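Local coordinates for Lmo0305 protein (Listeria monocytogenes, PDB 3PJ0) that is a fold-type I, PLP-dependent protein of the beta-eliminating lyase family, carrying its pyridoxal phosphate cofactor covalently on a lysine, at residues A58-K63 and R180-T185; A271-S276 and K346-V351. One frame throughout, in Å; residues are numbered along the deposited sequence.

Contact 1: residues A58-K63 and R180-T185; sequences AKILGK and RLWEIT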
loop_
_atom_site.group_PDB
_atom_site.type_symbol
_atom_site.label_atom_id
_atom_site.label_comp_id
_atom_site.label_asym_id
_atom_site.label_seq_id
_atom_site.Cartn_x
_atom_site.Cartn_y
_atom_site.Cartn_z
ATOM N N ALA A 58 -1.975 -9.446 -17.297
ATOM C CA ALA A 58 -0.877 -10.261 -17.808
ATOM C C ALA A 58 -1.139 -10.617 -19.279
ATOM O O ALA A 58 -0.240 -10.512 -20.092
ATOM C CB ALA A 58 -0.641 -11.534 -16.952
ATOM N N LYS A 59 -2.367 -11.009 -19.616
ATOM C CA LYS A 59 -2.710 -11.349 -21.007
ATOM C C LYS A 59 -2.576 -10.129 -21.959
ATOM O O LYS A 59 -2.038 -10.240 -23.069
ATOM C CB LYS A 59 -4.111 -11.948 -21.071
ATOM C CG LYS A 59 -4.560 -12.370 -22.451
ATOM C CD LYS A 59 -5.882 -13.081 -22.366
ATOM C CE LYS A 59 -6.312 -13.657 -23.692
ATOM N NZ LYS A 59 -7.658 -14.291 -23.567
ATOM N N ILE A 60 -3.039 -8.964 -21.502
ATOM C CA ILE A 60 -2.913 -7.712 -22.278
ATOM C C ILE A 60 -1.437 -7.313 -22.529
ATOM O O ILE A 60 -1.087 -6.822 -23.589
ATOM C CB ILE A 60 -3.661 -6.562 -21.571
ATOM C CG1 ILE A 60 -5.176 -6.717 -21.782
ATOM C CG2 ILE A 60 -3.223 -5.223 -22.112
ATOM C CD1 ILE A 60 -6.017 -5.920 -20.789
ATOM N N LEU A 61 -0.580 -7.594 -21.563
ATOM C CA LEU A 61 0.841 -7.317 -21.699
ATOM C C LEU A 61 1.650 -8.453 -22.308
ATOM O O LEU A 61 2.862 -8.297 -22.556
ATOM C CB LEU A 61 1.423 -6.947 -20.348
ATOM C CG LEU A 61 0.745 -5.781 -19.599
ATOM C CD1 LEU A 61 1.404 -5.598 -18.242
ATOM C CD2 LEU A 61 0.826 -4.519 -20.473
ATOM N N GLY A 62 0.991 -9.575 -22.605
ATOM C CA GLY A 62 1.667 -10.735 -23.218
ATOM C C GLY A 62 2.704 -11.417 -22.334
ATOM O O GLY A 62 3.689 -11.961 -22.826
ATOM N N LYS A 63 2.467 -11.416 -21.031
ATOM C CA LYS A 63 3.379 -12.037 -20.068
ATOM C C LYS A 63 2.695 -13.232 -19.392
ATOM O O LYS A 63 1.455 -13.325 -19.357
ATOM C CB LYS A 63 3.864 -11.014 -19.030
ATOM C CG LYS A 63 4.634 -9.830 -19.583
ATOM C CD LYS A 63 5.835 -10.292 -20.384
ATOM C CE LYS A 63 6.590 -9.134 -21.058
ATOM N NZ LYS A 63 7.776 -9.717 -21.796
ATOM N N ARG A 180 3.338 5.096 -18.047
ATOM C CA ARG A 180 2.526 5.728 -19.110
ATOM C C ARG A 180 2.527 4.899 -20.388
ATOM O O ARG A 180 2.500 5.424 -21.504
ATOM C CB ARG A 180 3.034 7.144 -19.386
ATOM C CG ARG A 180 2.808 8.119 -18.212
ATOM C CD ARG A 180 3.526 9.468 -18.367
ATOM N NE ARG A 180 3.240 10.287 -17.181
ATOM C CZ ARG A 180 3.855 10.165 -16.006
ATOM N NH1 ARG A 180 4.852 9.296 -15.824
ATOM N NH2 ARG A 180 3.488 10.934 -14.995
ATOM N N LEU A 181 2.573 3.573 -20.237
ATOM C CA LEU A 181 2.549 2.710 -21.427
ATOM C C LEU A 181 1.305 2.854 -22.308
ATOM O O LEU A 181 1.403 2.869 -23.541
ATOM C CB LEU A 181 2.645 1.237 -21.022
ATOM C CG LEU A 181 2.563 0.216 -22.169
ATOM C CD1 LEU A 181 3.756 0.365 -23.172
ATOM C CD2 LEU A 181 2.513 -1.186 -21.545
ATOM N N TRP A 182 0.143 2.909 -21.691
ATOM C CA TRP A 182 -1.116 2.925 -22.417
ATOM C C TRP A 182 -1.178 4.123 -23.376
ATOM O O TRP A 182 -1.688 4.031 -24.485
ATOM C CB TRP A 182 -2.298 2.987 -21.453
ATOM C CG TRP A 182 -2.187 2.038 -20.247
ATOM C CD1 TRP A 182 -2.075 2.422 -18.943
ATOM C CD2 TRP A 182 -2.171 0.604 -20.235
ATOM N NE1 TRP A 182 -2.020 1.329 -18.117
ATOM C CE2 TRP A 182 -2.055 0.199 -18.880
ATOM C CE3 TRP A 182 -2.232 -0.380 -21.226
ATOM C CZ2 TRP A 182 -1.989 -1.156 -18.494
ATOM C CZ3 TRP A 182 -2.179 -1.713 -20.842
ATOM C CH2 TRP A 182 -2.072 -2.084 -19.480
ATOM N N GLU A 183 -0.607 5.231 -22.924
ATOM C CA GLU A 183 -0.610 6.474 -23.670
ATOM C C GLU A 183 0.249 6.494 -24.936
ATOM O O GLU A 183 0.067 7.396 -25.769
ATOM C CB GLU A 183 -0.124 7.616 -22.761
ATOM C CG GLU A 183 -0.982 7.923 -21.561
ATOM C CD GLU A 183 -0.631 7.183 -20.281
ATOM O OE1 GLU A 183 -0.523 5.950 -20.297
ATOM O OE2 GLU A 183 -0.538 7.866 -19.230
ATOM N N ILE A 184 1.200 5.558 -25.071
ATOM C CA ILE A 184 2.115 5.547 -26.230
ATOM C C ILE A 184 1.757 4.577 -27.377
ATOM O O ILE A 184 2.325 4.660 -28.461
ATOM C CB ILE A 184 3.593 5.308 -25.788
ATOM C CG1 ILE A 184 3.855 3.856 -25.337
ATOM C CG2 ILE A 184 3.993 6.290 -24.703
ATOM C CD1 ILE A 184 5.275 3.570 -24.953
ATOM N N THR A 185 0.797 3.689 -27.177
ATOM C CA THR A 185 0.454 2.741 -28.253
ATOM C C THR A 185 -0.055 3.452 -29.518
ATOM O O THR A 185 0.280 3.045 -30.619
ATOM C CB THR A 185 -0.482 1.612 -27.785
ATOM O OG1 THR A 185 -1.770 2.128 -27.461
ATOM C CG2 THR A 185 0.102 0.905 -26.572
#

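Contact 2: residues A271-S276 and K346-V351; sequences AERFNS and KNLELV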
loop_
_atom_site.group_PDB
_atom_site.type_symbol
_atom_site.label_atom_id
_atom_site.label_comp_id
_atom_site.label_asym_id
_atom_site.label_seq_id
_atom_site.Cartn_x
_atom_site.Cartn_y
_atom_site.Cartn_z
ATOM N N ALA A 271 -0.813 21.254 -28.595
ATOM C CA ALA A 271 0.589 21.644 -28.787
ATOM C C ALA A 271 0.725 22.584 -29.975
ATOM O O ALA A 271 1.456 23.584 -29.906
ATOM C CB ALA A 271 1.519 20.379 -28.965
ATOM N N GLU A 272 0.013 22.292 -31.074
ATOM C CA GLU A 272 0.061 23.196 -32.246
ATOM C C GLU A 272 -0.335 24.611 -31.865
ATOM O O GLU A 272 0.266 25.584 -32.336
ATOM C CB GLU A 272 -0.888 22.763 -33.372
ATOM C CG GLU A 272 -0.405 21.635 -34.249
ATOM C CD GLU A 272 -1.314 21.412 -35.454
ATOM O OE1 GLU A 272 -2.130 22.302 -35.773
ATOM O OE2 GLU A 272 -1.202 20.341 -36.098
ATOM N N ARG A 273 -1.365 24.733 -31.043
ATOM C CA ARG A 273 -1.832 26.050 -30.628
ATOM C C ARG A 273 -0.790 26.731 -29.742
ATOM O O ARG A 273 -0.512 27.900 -29.947
ATOM C CB ARG A 273 -3.165 25.967 -29.854
ATOM C CG ARG A 273 -4.383 25.434 -30.625
ATOM C CD ARG A 273 -5.572 25.239 -29.650
ATOM N NE ARG A 273 -6.818 24.785 -30.278
ATOM C CZ ARG A 273 -7.839 25.570 -30.621
ATOM N NH1 ARG A 273 -7.804 26.886 -30.427
ATOM N NH2 ARG A 273 -8.921 25.031 -31.176
ATOM N N PHE A 274 -0.180 26.014 -28.799
ATOM C CA PHE A 274 0.896 26.599 -27.989
ATOM C C PHE A 274 2.078 27.076 -28.857
ATOM O O PHE A 274 2.521 28.229 -28.740
ATOM C CB PHE A 274 1.386 25.619 -26.908
ATOM C CG PHE A 274 0.539 25.609 -25.672
ATOM C CD1 PHE A 274 0.486 26.739 -24.852
ATOM C CD2 PHE A 274 -0.186 24.485 -25.304
ATOM C CE1 PHE A 274 -0.301 26.744 -23.693
ATOM C CE2 PHE A 274 -0.954 24.477 -24.145
ATOM C CZ PHE A 274 -1.023 25.612 -23.347
ATOM N N ASN A 275 2.540 26.217 -29.763
ATOM C CA ASN A 275 3.661 26.550 -30.632
ATOM C C ASN A 275 3.373 27.739 -31.540
ATOM O O ASN A 275 4.296 28.453 -31.925
ATOM C CB ASN A 275 4.073 25.336 -31.486
ATOM C CG ASN A 275 4.903 24.305 -30.701
ATOM O OD1 ASN A 275 6.026 24.608 -30.246
ATOM N ND2 ASN A 275 4.393 23.078 -30.595
ATOM N N SER A 276 2.101 27.960 -31.874
ATOM C CA SER A 276 1.717 29.079 -32.737
ATOM C C SER A 276 1.896 30.426 -32.029
ATOM O O SER A 276 1.894 31.476 -32.679
ATOM C CB SER A 276 0.262 28.923 -33.234
ATOM O OG SER A 276 -0.696 29.117 -32.196
ATOM N N LYS A 346 -15.592 28.000 -27.451
ATOM C CA LYS A 346 -15.381 29.450 -27.297
ATOM C C LYS A 346 -14.328 29.769 -26.249
ATOM O O LYS A 346 -13.445 30.599 -26.488
ATOM C CB LYS A 346 -16.703 30.152 -26.929
ATOM C CG LYS A 346 -16.586 31.647 -26.572
ATOM C CD LYS A 346 -17.914 32.208 -26.071
ATOM C CE LYS A 346 -17.766 33.641 -25.559
ATOM N NZ LYS A 346 -19.071 34.233 -25.131
ATOM N N ASN A 347 -14.431 29.122 -25.092
ATOM C CA ASN A 347 -13.491 29.375 -24.000
ATOM C C ASN A 347 -12.069 28.979 -24.405
ATOM O O ASN A 347 -11.111 29.718 -24.149
ATOM C CB ASN A 347 -13.916 28.643 -22.728
ATOM C CG ASN A 347 -15.318 28.995 -22.294
ATOM O OD1 ASN A 347 -16.282 28.726 -23.018
ATOM N ND2 ASN A 347 -15.451 29.555 -21.095
ATOM N N LEU A 348 -11.955 27.812 -25.045
ATOM C CA LEU A 348 -10.670 27.282 -25.521
ATOM C C LEU A 348 -10.043 28.257 -26.531
ATOM O O LEU A 348 -8.895 28.637 -26.374
ATOM C CB LEU A 348 -10.871 25.869 -26.103
ATOM C CG LEU A 348 -9.680 25.099 -26.685
ATOM C CD1 LEU A 348 -8.539 24.968 -25.670
ATOM C CD2 LEU A 348 -10.139 23.713 -27.180
ATOM N N GLU A 349 -10.816 28.707 -27.532
ATOM C CA GLU A 349 -10.323 29.697 -28.517
ATOM C C GLU A 349 -9.851 30.963 -27.829
ATOM O O GLU A 349 -8.822 31.528 -28.185
ATOM C CB GLU A 349 -11.414 30.124 -29.520
ATOM C CG GLU A 349 -11.856 29.049 -30.492
ATOM C CD GLU A 349 -10.714 28.515 -31.359
ATOM O OE1 GLU A 349 -9.714 29.252 -31.578
ATOM O OE2 GLU A 349 -10.827 27.349 -31.820
ATOM N N LEU A 350 -10.605 31.388 -26.820
ATOM C CA LEU A 350 -10.312 32.638 -26.129
ATOM C C LEU A 350 -8.984 32.594 -25.375
ATOM O O LEU A 350 -8.242 33.591 -25.365
ATOM C CB LEU A 350 -11.459 33.005 -25.199
ATOM C CG LEU A 350 -11.450 34.377 -24.532
ATOM C CD1 LEU A 350 -11.364 35.532 -25.541
ATOM C CD2 LEU A 350 -12.713 34.496 -23.683
ATOM N N VAL A 351 -8.692 31.439 -24.769
ATOM C CA VAL A 351 -7.441 31.221 -24.048
ATOM C C VAL A 351 -6.240 31.571 -24.916
ATOM O O VAL A 351 -5.351 32.297 -24.489
ATOM C CB VAL A 351 -7.293 29.742 -23.601
ATOM C CG1 VAL A 351 -5.821 29.401 -23.319
ATOM C CG2 VAL A 351 -8.205 29.454 -22.413
#

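Contact 1: residues A58-K63 and R180-T185
The large, cofactor-carrying domain of this PLP-dependent fold brings the C-terminal turn of helix 48-61 against the loop that follows strand 173-178, where Leu61 and Ile60 meet the indole of Trp182. The two segments meet through apolar side chains, with no hydrogen bond across. Leu61 has CG anti to its carbonyl carbon (chi1 -55°), which carries CD2 over to the loop; there this one methyl lies 3.9 Å from Trp182 CH2 and 3.9 Å from Leu181 CD2. The leucines run alongside one another, pointing opposite ways, and Leu61 lies roughly perpendicular to the tryptophan side chain. Ile60 arrives from another direction: its CG2 sits at the ring edge, near the indole plane, 3.9 Å from Trp182 CZ3. The six-membered end of the indole is therefore met by two branched side chains, one from each of two successive residues.

Trp182 NE1, on the five-membered ring, donates to Ser205 O; Phe253 also packs edge-to-face with the indole. Val204 of strand 201-205 touches Leu61, Leu181 and Trp182 alike, joining the cluster to the central sheet. Behind Leu61 the helix finishes in a Schellman motif, with Gly62 at positive phi, Gly62 N bonded to Lys59 O and Lys63 N bonded to Ala58 O at 3.0 Å. Arg180, just before the packed pair Leu181 and Trp182, gives a hydrogen bond from NH1 to O3 of the modified lysine LLP at position 208, so the same loop serves both this packing and the PLP site characteristic of fold-type I proteins.

Contact 2: residues A271-S276 and K346-V351
Arg273 of helix 260-275 reaches across to Leu348 and Glu349 on helix 345-358, and these two successive residues receive its guanidinium in different ways. Leu348 comes first: it lies over one face of the group, its CD2 4.3 Å above the plane and offset toward the rim, while its CG is 4.4 Å from Arg273 CZ. Next comes Glu349, whose CB starts away from the other helix; a bend at chi2 (-59°) brings the carboxylate back to the guanidinium edge. There Arg273 NH2 donates to Glu349 OE2 at 3.1 Å, with an N-H...O angle of 160°. The acceptor is in the guanidinium plane, yet the donor meets OE2 from above the carboxylate plane, the two planes being 53° apart. Arg273 NH1 adds two weak bonds, 3.3 Å to Glu349 OE1 and 3.4 Å to Glu349 OE2. Arg273 itself is extended from CG to NE and also touches Phe352, one turn beyond Leu348. A second conformer of Arg273 was modelled, so this pairing describes one of its states. A twisted salt bridge at the surface, with one good bond and two weak ones, implies an electrostatic tie between the helices that is probably adaptable rather than rigid.

Both segments of contact 1 precede those of contact 2 in the chain, and the two contacts are separate: their centres are 32 Å apart and their nearest atoms about 13 Å. Contact 1 is buried, about 13 Å from the centre of the chain, and packs against the mixed seven-stranded sheet. Contact 2 lies at the surface, about 25 Å from that centre, joining helix 260-275, which packs on strand 280-283 of the antiparallel four-stranded sheet, to helix 345-358. They thus share neither helix nor sheet. One belongs to the cofactor-bearing large domain, the other to the smaller C-terminal part, in keeping with the two-domain plan of fold-type I PLP proteins.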